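Local coordinates for nucleoporin nup120 (Schizosaccharomyces pombe, PDB 4GQ2), which forms part of the nuclear pore complex, as a structural constituent of the pore that may also dock or bind transient nuclear transport factors, at residues I479-N484 and T488-Y493; E421-H426 and N501-F506; D409-T412 and G417-S420. All blocks are in the same frame, centred on the assembly; numbering follows the deposited sequence.

Interaction 1: residues I479-N484 and T488-Y493; sequences IQIEPN and TGYDYY
Pro483 and Tyr490 face each other in a single beta bridge, with their CA atoms 4.0 Å apart. Two backbone hydrogen bonds flank the pair, as around a non-hydrogen-bonded antiparallel pair. Asp491 N gives its hydrogen to Glu482 O at 2.6 Å. This bond is straight, 177° at the hydrogen. Asn484 N bonds to Gly489 O at 2.8 Å. Pro483 CA also makes a CH...O contact to Gly489 O, which therefore serves two neighbours. The pattern suits Pro483, since the bridge asks for no N-H at that position.

One water adds a third polar link. It accepts from Glu482 N at 3.0 Å and donates to Asp491 O at 2.8 Å. The backbone of the other protein chain is hydrogen-bonded to Tyr490 OH.

Apolar packing centres on Ile481. Its CG1 is anti to the backbone N (chi1 -171°), and the extended chain carries CD1 to within 3.6 Å of Tyr490 CB. The two side chains cross at about a right angle. Ile481 CG1 reaches Tyr490 CD1, and Ile481 CG2 lies more loosely near Tyr490 CD1 and CE1. Pro483 CD touches the same ring.

Asn484 and Asp491 lie side by side and point the same way. Asn484 CB and Asp491 CB are 3.4 Å apart, and the amide and carboxylate are stacked with planes 20° apart.

Asp491 is the N-cap of helix 492-515, and its OD1 accepts from Glu494 N. The bridge closes the loop between helices 464-478 and 492-515 on itself, just before the second helix begins. Ile481 also packs on Tyr495, within the first turn of helix 492-515.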
loop_
_atom_site.group_PDB
_atom_site.type_symbol
_atom_site.label_atom_id
_atom_site.label_comp_id
_atom_site.label_asym_id
_atom_site.label_seq_id
_atom_site.Cartn_x
_atom_site.Cartn_y
_atom_site.Cartn_z
ATOM N N ILE A 479 -2.779 23.822 -10.878
ATOM C CA ILE A 479 -2.338 23.668 -12.264
ATOM C C ILE A 479 -3.464 23.931 -13.252
ATOM O O ILE A 479 -4.507 23.285 -13.211
ATOM C CB ILE A 479 -1.670 22.294 -12.518
ATOM C CG1 ILE A 479 -0.637 21.976 -11.422
ATOM C CG2 ILE A 479 -1.021 22.255 -13.891
ATOM C CD1 ILE A 479 0.399 23.064 -11.184
ATOM N N GLN A 480 -3.234 24.888 -14.143
ATOM C CA GLN A 480 -4.263 25.341 -15.067
ATOM C C GLN A 480 -4.045 24.783 -16.462
ATOM O O GLN A 480 -2.919 24.729 -16.949
ATOM C CB GLN A 480 -4.303 26.871 -15.106
ATOM C CG GLN A 480 -4.637 27.513 -13.765
ATOM C CD GLN A 480 -4.635 29.030 -13.810
ATOM O OE1 GLN A 480 -4.324 29.643 -14.839
ATOM N NE2 GLN A 480 -4.985 29.649 -12.687
ATOM N N ILE A 481 -5.137 24.352 -17.085
ATOM C CA ILE A 481 -5.116 23.847 -18.445
ATOM C C ILE A 481 -5.405 24.985 -19.428
ATOM O O ILE A 481 -6.334 25.779 -19.232
ATOM C CB ILE A 481 -6.098 22.663 -18.631
ATOM C CG1 ILE A 481 -5.903 22.010 -20.002
ATOM C CG2 ILE A 481 -7.545 23.097 -18.411
ATOM C CD1 ILE A 481 -6.622 20.685 -20.170
ATOM N N GLU A 482 -4.600 25.056 -20.481
ATOM C CA GLU A 482 -4.711 26.132 -21.458
ATOM C C GLU A 482 -5.153 25.669 -22.837
ATOM O O GLU A 482 -4.769 24.586 -23.286
ATOM C CB GLU A 482 -3.392 26.896 -21.560
ATOM C CG GLU A 482 -3.284 28.000 -20.525
ATOM C CD GLU A 482 -1.863 28.445 -20.285
ATOM O OE1 GLU A 482 -1.005 27.575 -20.008
ATOM O OE2 GLU A 482 -1.613 29.668 -20.359
ATOM N N PRO A 483 -5.980 26.491 -23.503
ATOM C CA PRO A 483 -6.309 26.354 -24.921
ATOM C C PRO A 483 -5.063 26.382 -25.814
ATOM O O PRO A 483 -4.063 27.003 -25.447
ATOM C CB PRO A 483 -7.178 27.589 -25.201
ATOM C CG PRO A 483 -7.026 28.484 -24.012
ATOM C CD PRO A 483 -6.770 27.558 -22.869
ATOM N N ASN A 484 -5.139 25.710 -26.965
ATOM C CA ASN A 484 -4.050 25.649 -27.951
ATOM C C ASN A 484 -4.511 24.893 -29.204
ATOM O O ASN A 484 -5.297 23.946 -29.095
ATOM C CB ASN A 484 -2.820 24.950 -27.354
ATOM C CG ASN A 484 -1.515 25.377 -28.008
ATOM O OD1 ASN A 484 -0.834 24.570 -28.643
ATOM N ND2 ASN A 484 -1.159 26.650 -27.855
ATOM N N THR A 488 -8.542 25.349 -30.811
ATOM C CA THR A 488 -9.299 24.201 -31.310
ATOM C C THR A 488 -9.224 23.004 -30.356
ATOM O O THR A 488 -9.457 21.858 -30.752
ATOM C CB THR A 488 -8.811 23.787 -32.717
ATOM O OG1 THR A 488 -7.382 23.655 -32.711
ATOM C CG2 THR A 488 -9.223 24.827 -33.761
ATOM N N GLY A 489 -8.911 23.290 -29.095
ATOM C CA GLY A 489 -8.742 22.270 -28.059
ATOM C C GLY A 489 -7.780 22.773 -27.001
ATOM O O GLY A 489 -7.286 23.901 -27.091
ATOM N N TYR A 490 -7.511 21.947 -25.996
ATOM C CA TYR A 490 -6.562 22.325 -24.954
ATOM C C TYR A 490 -5.153 21.842 -25.270
ATOM O O TYR A 490 -4.965 20.909 -26.052
ATOM C CB TYR A 490 -7.000 21.787 -23.594
ATOM C CG TYR A 490 -8.300 22.358 -23.071
ATOM C CD1 TYR A 490 -8.324 23.576 -22.393
ATOM C CD2 TYR A 490 -9.500 21.672 -23.230
ATOM C CE1 TYR A 490 -9.508 24.103 -21.902
ATOM C CE2 TYR A 490 -10.691 22.194 -22.745
ATOM C CZ TYR A 490 -10.687 23.408 -22.080
ATOM O OH TYR A 490 -11.854 23.932 -21.584
ATOM N N ASP A 491 -4.168 22.504 -24.669
ATOM C CA ASP A 491 -2.778 22.073 -24.731
ATOM C C ASP A 491 -2.576 21.013 -23.653
ATOM O O ASP A 491 -2.095 21.300 -22.556
ATOM C CB ASP A 491 -1.826 23.262 -24.516
ATOM C CG ASP A 491 -0.378 22.935 -24.857
ATOM O OD1 ASP A 491 -0.049 21.747 -25.058
ATOM O OD2 ASP A 491 0.444 23.874 -24.917
ATOM N N TYR A 492 -2.975 19.790 -23.979
ATOM C CA TYR A 492 -2.865 18.647 -23.083
ATOM C C TYR A 492 -1.422 18.361 -22.683
ATOM O O TYR A 492 -1.150 18.022 -21.530
ATOM C CB TYR A 492 -3.485 17.417 -23.747
ATOM C CG TYR A 492 -4.952 17.589 -24.063
ATOM C CD1 TYR A 492 -5.908 17.597 -23.042
ATOM C CD2 TYR A 492 -5.393 17.736 -25.380
ATOM C CE1 TYR A 492 -7.256 17.752 -23.324
ATOM C CE2 TYR A 492 -6.744 17.889 -25.672
ATOM C CZ TYR A 492 -7.671 17.896 -24.639
ATOM O OH TYR A 492 -9.019 18.046 -24.909
ATOM N N TYR A 493 -0.508 18.518 -23.640
ATOM C CA TYR A 493 0.914 18.286 -23.437
ATOM C C TYR A 493 1.504 19.203 -22.364
ATOM O O TYR A 493 2.236 18.732 -21.488
ATOM C CB TYR A 493 1.665 18.447 -24.765
ATOM C CG TYR A 493 3.137 18.076 -24.730
ATOM C CD1 TYR A 493 4.080 18.916 -24.132
ATOM C CD2 TYR A 493 3.590 16.896 -25.320
ATOM C CE1 TYR A 493 5.425 18.584 -24.103
ATOM C CE2 TYR A 493 4.936 16.555 -25.299
ATOM C CZ TYR A 493 5.848 17.404 -24.689
ATOM O OH TYR A 493 7.182 17.075 -24.665
HETATM O O HOH W 1 -2.025 23.505 -20.870
#

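Interaction 2: residues E421-H426 and N501-F506; sequences EIWLQH and NEWERF
Trp423 and Trp503 carry this contact with similar first torsions. Trp503 sets CG anti to its carbonyl carbon, beside the backbone N (chi1 -83°), and Trp423 turns to chi1 -90°. The indoles then run antiparallel, each passing the other.

The indole planes are almost exactly parallel but displaced so far that little of one ring lies over the other. Their five-membered ring centroids are 5.2 Å apart. The closer packing is each CB against the other ring. Trp503 CB sits over a face of Trp423, 3.5 Å from the five-membered ring centroid, in a CH-pi contact. Trp423 CB approaches the Trp503 ring system obliquely, 3.6 Å from Trp503 CD2.

Glu504 extends the cover along Trp423. Its CA stands over the six-membered ring, 4.2 Å from the centroid, and its CB touches Trp423 CZ2. Beside the other indole, Leu424 CD1 meets Trp503 CH2 at 3.8 Å.

The helical segments run parallel, with axes 10.3 Å apart and 6° between them. Trp503 also packs on Val471 and Ile475 of helix 464-478. Tyr500, from helix 492-515, meets Trp423 edge-to-face. The tryptophans thus join helices 419-428 and 492-515 beside a third helix.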
loop_
_atom_site.group_PDB
_atom_site.type_symbol
_atom_site.label_atom_id
_atom_site.label_comp_id
_atom_site.label_asym_id
_atom_site.label_seq_id
_atom_site.Cartn_x
_atom_site.Cartn_y
_atom_site.Cartn_z
ATOM N N GLU A 421 -1.577 9.761 -10.057
ATOM C CA GLU A 421 -1.543 8.416 -9.464
ATOM C C GLU A 421 -0.120 7.969 -9.145
ATOM O O GLU A 421 0.156 7.524 -8.028
ATOM C CB GLU A 421 -2.201 7.391 -10.380
ATOM C CG GLU A 421 -3.685 7.614 -10.620
ATOM C CD GLU A 421 -4.103 7.162 -12.010
ATOM O OE1 GLU A 421 -4.142 8.006 -12.953
ATOM O OE2 GLU A 421 -4.380 5.954 -12.158
ATOM N N ILE A 422 0.782 8.114 -10.115
ATOM C CA ILE A 422 2.168 7.646 -9.966
ATOM C C ILE A 422 2.949 8.437 -8.920
ATOM O O ILE A 422 3.611 7.845 -8.056
ATOM C CB ILE A 422 2.924 7.641 -11.310
ATOM C CG1 ILE A 422 2.238 6.693 -12.307
ATOM C CG2 ILE A 422 4.383 7.258 -11.097
ATOM C CD1 ILE A 422 2.629 6.931 -13.755
ATOM N N TRP A 423 2.857 9.764 -8.981
ATOM C CA TRP A 423 3.535 10.618 -7.991
ATOM C C TRP A 423 3.003 10.441 -6.594
ATOM O O TRP A 423 3.762 10.449 -5.634
ATOM C CB TRP A 423 3.466 12.083 -8.396
ATOM C CG TRP A 423 4.623 12.537 -9.247
ATOM C CD1 TRP A 423 4.591 12.964 -10.572
ATOM C CD2 TRP A 423 6.036 12.647 -8.846
ATOM N NE1 TRP A 423 5.852 13.318 -11.007
ATOM C CE2 TRP A 423 6.761 13.148 -10.024
ATOM C CE3 TRP A 423 6.747 12.379 -7.681
ATOM C CZ2 TRP A 423 8.132 13.358 -10.010
ATOM C CZ3 TRP A 423 8.131 12.602 -7.679
ATOM C CH2 TRP A 423 8.803 13.083 -8.817
ATOM N N LEU A 424 1.690 10.277 -6.468
ATOM C CA LEU A 424 1.065 10.074 -5.167
ATOM C C LEU A 424 1.557 8.763 -4.552
ATOM O O LEU A 424 1.950 8.734 -3.385
ATOM C CB LEU A 424 -0.453 10.066 -5.299
ATOM C CG LEU A 424 -1.304 10.090 -4.034
ATOM C CD1 LEU A 424 -1.250 11.469 -3.392
ATOM C CD2 LEU A 424 -2.744 9.695 -4.348
ATOM N N GLN A 425 1.554 7.690 -5.343
ATOM C CA GLN A 425 2.095 6.414 -4.883
ATOM C C GLN A 425 3.528 6.557 -4.381
ATOM O O GLN A 425 3.845 6.127 -3.272
ATOM C CB GLN A 425 2.025 5.343 -5.972
ATOM C CG GLN A 425 0.917 4.325 -5.755
ATOM C CD GLN A 425 1.404 2.882 -5.855
ATOM O OE1 GLN A 425 0.621 1.940 -5.721
ATOM N NE2 GLN A 425 2.703 2.703 -6.080
ATOM N N HIS A 426 4.370 7.194 -5.188
ATOM C CA HIS A 426 5.772 7.393 -4.857
ATOM C C HIS A 426 5.999 8.160 -3.576
ATOM O O HIS A 426 6.846 7.789 -2.766
ATOM C CB HIS A 426 6.502 8.072 -6.016
ATOM C CG HIS A 426 7.918 8.467 -5.683
ATOM N ND1 HIS A 426 8.249 9.712 -5.294
ATOM C CD2 HIS A 426 9.093 7.720 -5.655
ATOM C CE1 HIS A 426 9.570 9.767 -5.042
ATOM N NE2 HIS A 426 10.085 8.547 -5.264
ATOM N N ASN A 501 5.738 18.693 -12.916
ATOM C CA ASN A 501 6.702 19.552 -12.220
ATOM C C ASN A 501 6.226 20.010 -10.848
ATOM O O ASN A 501 7.024 20.129 -9.914
ATOM C CB ASN A 501 7.073 20.771 -13.078
ATOM C CG ASN A 501 7.844 20.398 -14.337
ATOM O OD1 ASN A 501 8.358 19.282 -14.475
ATOM N ND2 ASN A 501 7.932 21.339 -15.261
ATOM N N GLU A 502 4.931 20.274 -10.725
ATOM C CA GLU A 502 4.377 20.616 -9.422
ATOM C C GLU A 502 4.500 19.432 -8.453
ATOM O O GLU A 502 4.929 19.599 -7.310
ATOM C CB GLU A 502 2.928 21.098 -9.540
ATOM C CG GLU A 502 2.371 21.727 -8.265
ATOM C CD GLU A 502 3.081 23.007 -7.834
ATOM O OE1 GLU A 502 2.600 23.654 -6.885
ATOM O OE2 GLU A 502 4.110 23.380 -8.424
ATOM N N TRP A 503 4.138 18.239 -8.913
ATOM C CA TRP A 503 4.322 17.030 -8.096
ATOM C C TRP A 503 5.764 16.875 -7.705
ATOM O O TRP A 503 6.071 16.654 -6.537
ATOM C CB TRP A 503 3.845 15.798 -8.844
ATOM C CG TRP A 503 2.358 15.545 -8.767
ATOM C CD1 TRP A 503 1.417 15.691 -9.778
ATOM C CD2 TRP A 503 1.598 15.073 -7.610
ATOM N NE1 TRP A 503 0.164 15.351 -9.335
ATOM C CE2 TRP A 503 0.204 14.970 -8.046
ATOM C CE3 TRP A 503 1.923 14.725 -6.300
ATOM C CZ2 TRP A 503 -0.805 14.549 -7.190
ATOM C CZ3 TRP A 503 0.901 14.300 -5.450
ATOM C CH2 TRP A 503 -0.429 14.214 -5.885
ATOM N N GLU A 504 6.669 17.023 -8.673
ATOM C CA GLU A 504 8.096 16.956 -8.395
ATOM C C GLU A 504 8.557 17.920 -7.302
ATOM O O GLU A 504 9.293 17.515 -6.390
ATOM C CB GLU A 504 8.922 17.178 -9.656
ATOM C CG GLU A 504 10.421 17.048 -9.411
ATOM C CD GLU A 504 11.195 16.776 -10.679
ATOM O OE1 GLU A 504 11.048 17.559 -11.643
ATOM O OE2 GLU A 504 11.952 15.782 -10.703
ATOM N N ARG A 505 8.126 19.177 -7.386
ATOM C CA ARG A 505 8.502 20.177 -6.382
ATOM C C ARG A 505 8.033 19.747 -5.005
ATOM O O ARG A 505 8.776 19.841 -4.027
ATOM C CB ARG A 505 7.904 21.548 -6.704
ATOM C CG ARG A 505 8.649 22.318 -7.773
ATOM C CD ARG A 505 7.959 23.636 -8.108
ATOM N NE ARG A 505 8.301 24.031 -9.471
ATOM C CZ ARG A 505 7.464 23.996 -10.507
ATOM N NH1 ARG A 505 6.194 23.625 -10.347
ATOM N NH2 ARG A 505 7.901 24.358 -11.708
ATOM N N PHE A 506 6.791 19.278 -4.938
ATOM C CA PHE A 506 6.221 18.837 -3.683
ATOM C C PHE A 506 7.029 17.676 -3.094
ATOM O O PHE A 506 7.346 17.680 -1.900
ATOM C CB PHE A 506 4.754 18.452 -3.854
ATOM C CG PHE A 506 4.070 18.175 -2.562
ATOM C CD1 PHE A 506 3.644 19.221 -1.751
ATOM C CD2 PHE A 506 3.885 16.867 -2.125
ATOM C CE1 PHE A 506 3.024 18.967 -0.537
ATOM C CE2 PHE A 506 3.269 16.605 -0.909
ATOM C CZ PHE A 506 2.836 17.657 -0.113
#

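Interaction 3: residues D409-T412 and G417-S420; sequences DVPT and GDIS
The carboxylate of Asp418 is the flat group here, and Pro411 CG meets it at Asp418 OD1, 3.5 Å away. Pro411 CG lies well out of the carboxylate plane, on the opposite side from Ile419 N. That backbone N-H of Ile419 bonds to Asp418 OD1 at 2.8 Å, reaching it on the anti side and 26° out of the plane. OD2 is hydrogen-bonded to a polar side chain of the other protein chain.

The Pro411 ring crosses both Asp418 and Ile419 at about a right angle. Its CB lies 3.7 Å from Gly417 O, and its CD is 3.9 Å from Ile419 CG1. Val410 CG2 adds an apolar touch on Ile419 CD1 at 4.0 Å. Ile419 CG1 is anti to its carbonyl carbon (chi1 -62°), which brings this branch over to the proline.

With an alanine in place of Asp418, Ile419 N would probably lose its side-chain acceptor, and the polar group of the other chain would probably lose this partner.

Asp418 occupies the N-cap position of helix 419-428. Glu421 OE1 accepts from Asp418 N. This is the Glu half of a capping box; the reciprocal bond from the Asp418 side chain is not made. The contact is thus a helix N-terminus, with a loop proline packed on the N-cap residue and first turn.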
loop_
_atom_site.group_PDB
_atom_site.type_symbol
_atom_site.label_atom_id
_atom_site.label_comp_id
_atom_site.label_asym_id
_atom_site.label_seq_id
_atom_site.Cartn_x
_atom_site.Cartn_y
_atom_site.Cartn_z
ATOM N N ASP A 409 9.089 9.534 -17.424
ATOM C CA ASP A 409 8.489 10.318 -18.493
ATOM C C ASP A 409 6.973 10.310 -18.338
ATOM O O ASP A 409 6.411 9.410 -17.713
ATOM C CB ASP A 409 8.875 9.768 -19.869
ATOM C CG ASP A 409 10.345 9.969 -20.193
ATOM O OD1 ASP A 409 11.020 10.775 -19.514
ATOM O OD2 ASP A 409 10.827 9.314 -21.140
ATOM N N VAL A 410 6.329 11.326 -18.902
ATOM C CA VAL A 410 4.885 11.421 -18.921
ATOM C C VAL A 410 4.308 10.138 -19.531
ATOM O O VAL A 410 4.666 9.778 -20.650
ATOM C CB VAL A 410 4.439 12.691 -19.687
ATOM C CG1 VAL A 410 2.982 12.600 -20.110
ATOM C CG2 VAL A 410 4.667 13.933 -18.834
ATOM N N PRO A 411 3.438 9.429 -18.776
ATOM C CA PRO A 411 2.901 8.143 -19.224
ATOM C C PRO A 411 2.186 8.219 -20.565
ATOM O O PRO A 411 1.347 9.102 -20.773
ATOM C CB PRO A 411 1.895 7.752 -18.124
ATOM C CG PRO A 411 1.873 8.878 -17.138
ATOM C CD PRO A 411 3.093 9.710 -17.367
ATOM N N THR A 412 2.506 7.279 -21.449
ATOM C CA THR A 412 1.913 7.217 -22.785
ATOM C C THR A 412 0.926 6.065 -22.846
ATOM O O THR A 412 0.185 5.915 -23.817
ATOM C CB THR A 412 2.993 7.019 -23.869
ATOM O OG1 THR A 412 3.855 5.934 -23.493
ATOM C CG2 THR A 412 3.822 8.291 -24.037
ATOM N N GLY A 417 -1.348 3.861 -14.585
ATOM C CA GLY A 417 -2.100 5.100 -14.378
ATOM C C GLY A 417 -1.379 6.340 -14.864
ATOM O O GLY A 417 -0.363 6.248 -15.561
ATOM N N ASP A 418 -1.900 7.505 -14.484
ATOM C CA ASP A 418 -1.384 8.780 -14.990
ATOM C C ASP A 418 -0.493 9.484 -13.959
ATOM O O ASP A 418 -0.198 8.924 -12.903
ATOM C CB ASP A 418 -2.544 9.675 -15.437
ATOM C CG ASP A 418 -2.206 10.541 -16.664
ATOM O OD1 ASP A 418 -1.015 10.859 -16.906
ATOM O OD2 ASP A 418 -3.153 10.905 -17.393
ATOM N N ILE A 419 -0.077 10.709 -14.279
ATOM C CA ILE A 419 0.914 11.468 -13.515
ATOM C C ILE A 419 0.621 11.543 -12.022
ATOM O O ILE A 419 1.488 11.251 -11.198
ATOM C CB ILE A 419 1.087 12.894 -14.095
ATOM C CG1 ILE A 419 1.593 12.816 -15.535
ATOM C CG2 ILE A 419 2.061 13.729 -13.271
ATOM C CD1 ILE A 419 1.538 14.131 -16.277
ATOM N N SER A 420 -0.601 11.927 -11.675
ATOM C CA SER A 420 -0.969 12.104 -10.274
ATOM C C SER A 420 -0.958 10.801 -9.497
ATOM O O SER A 420 -0.381 10.749 -8.411
ATOM C CB SER A 420 -2.314 12.824 -10.141
ATOM O OG SER A 420 -2.128 14.198 -10.418
#

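The three contacts join loops and helices within one part of the chain. Interactions 2 and 3 are close, with centres about 10 Å apart, and share helix 419-428. Trp503 NE1 of interaction 2 lies 2.8 Å from Ser420 OG of interaction 3, a probable hydrogen bond. Ile422 CD1 also packs on Gly417 O and Pro411 CG. Interactions 1 and 2 share helix 492-515 and have centres about 20 Å apart. They touch where Ile479 CD1 meets Glu502 CB at 3.6 Å. Interactions 1 and 3 do not touch, their nearest atoms being about 6 Å apart. All three reach the other protein chain, interaction 2 through Glu421 at its end.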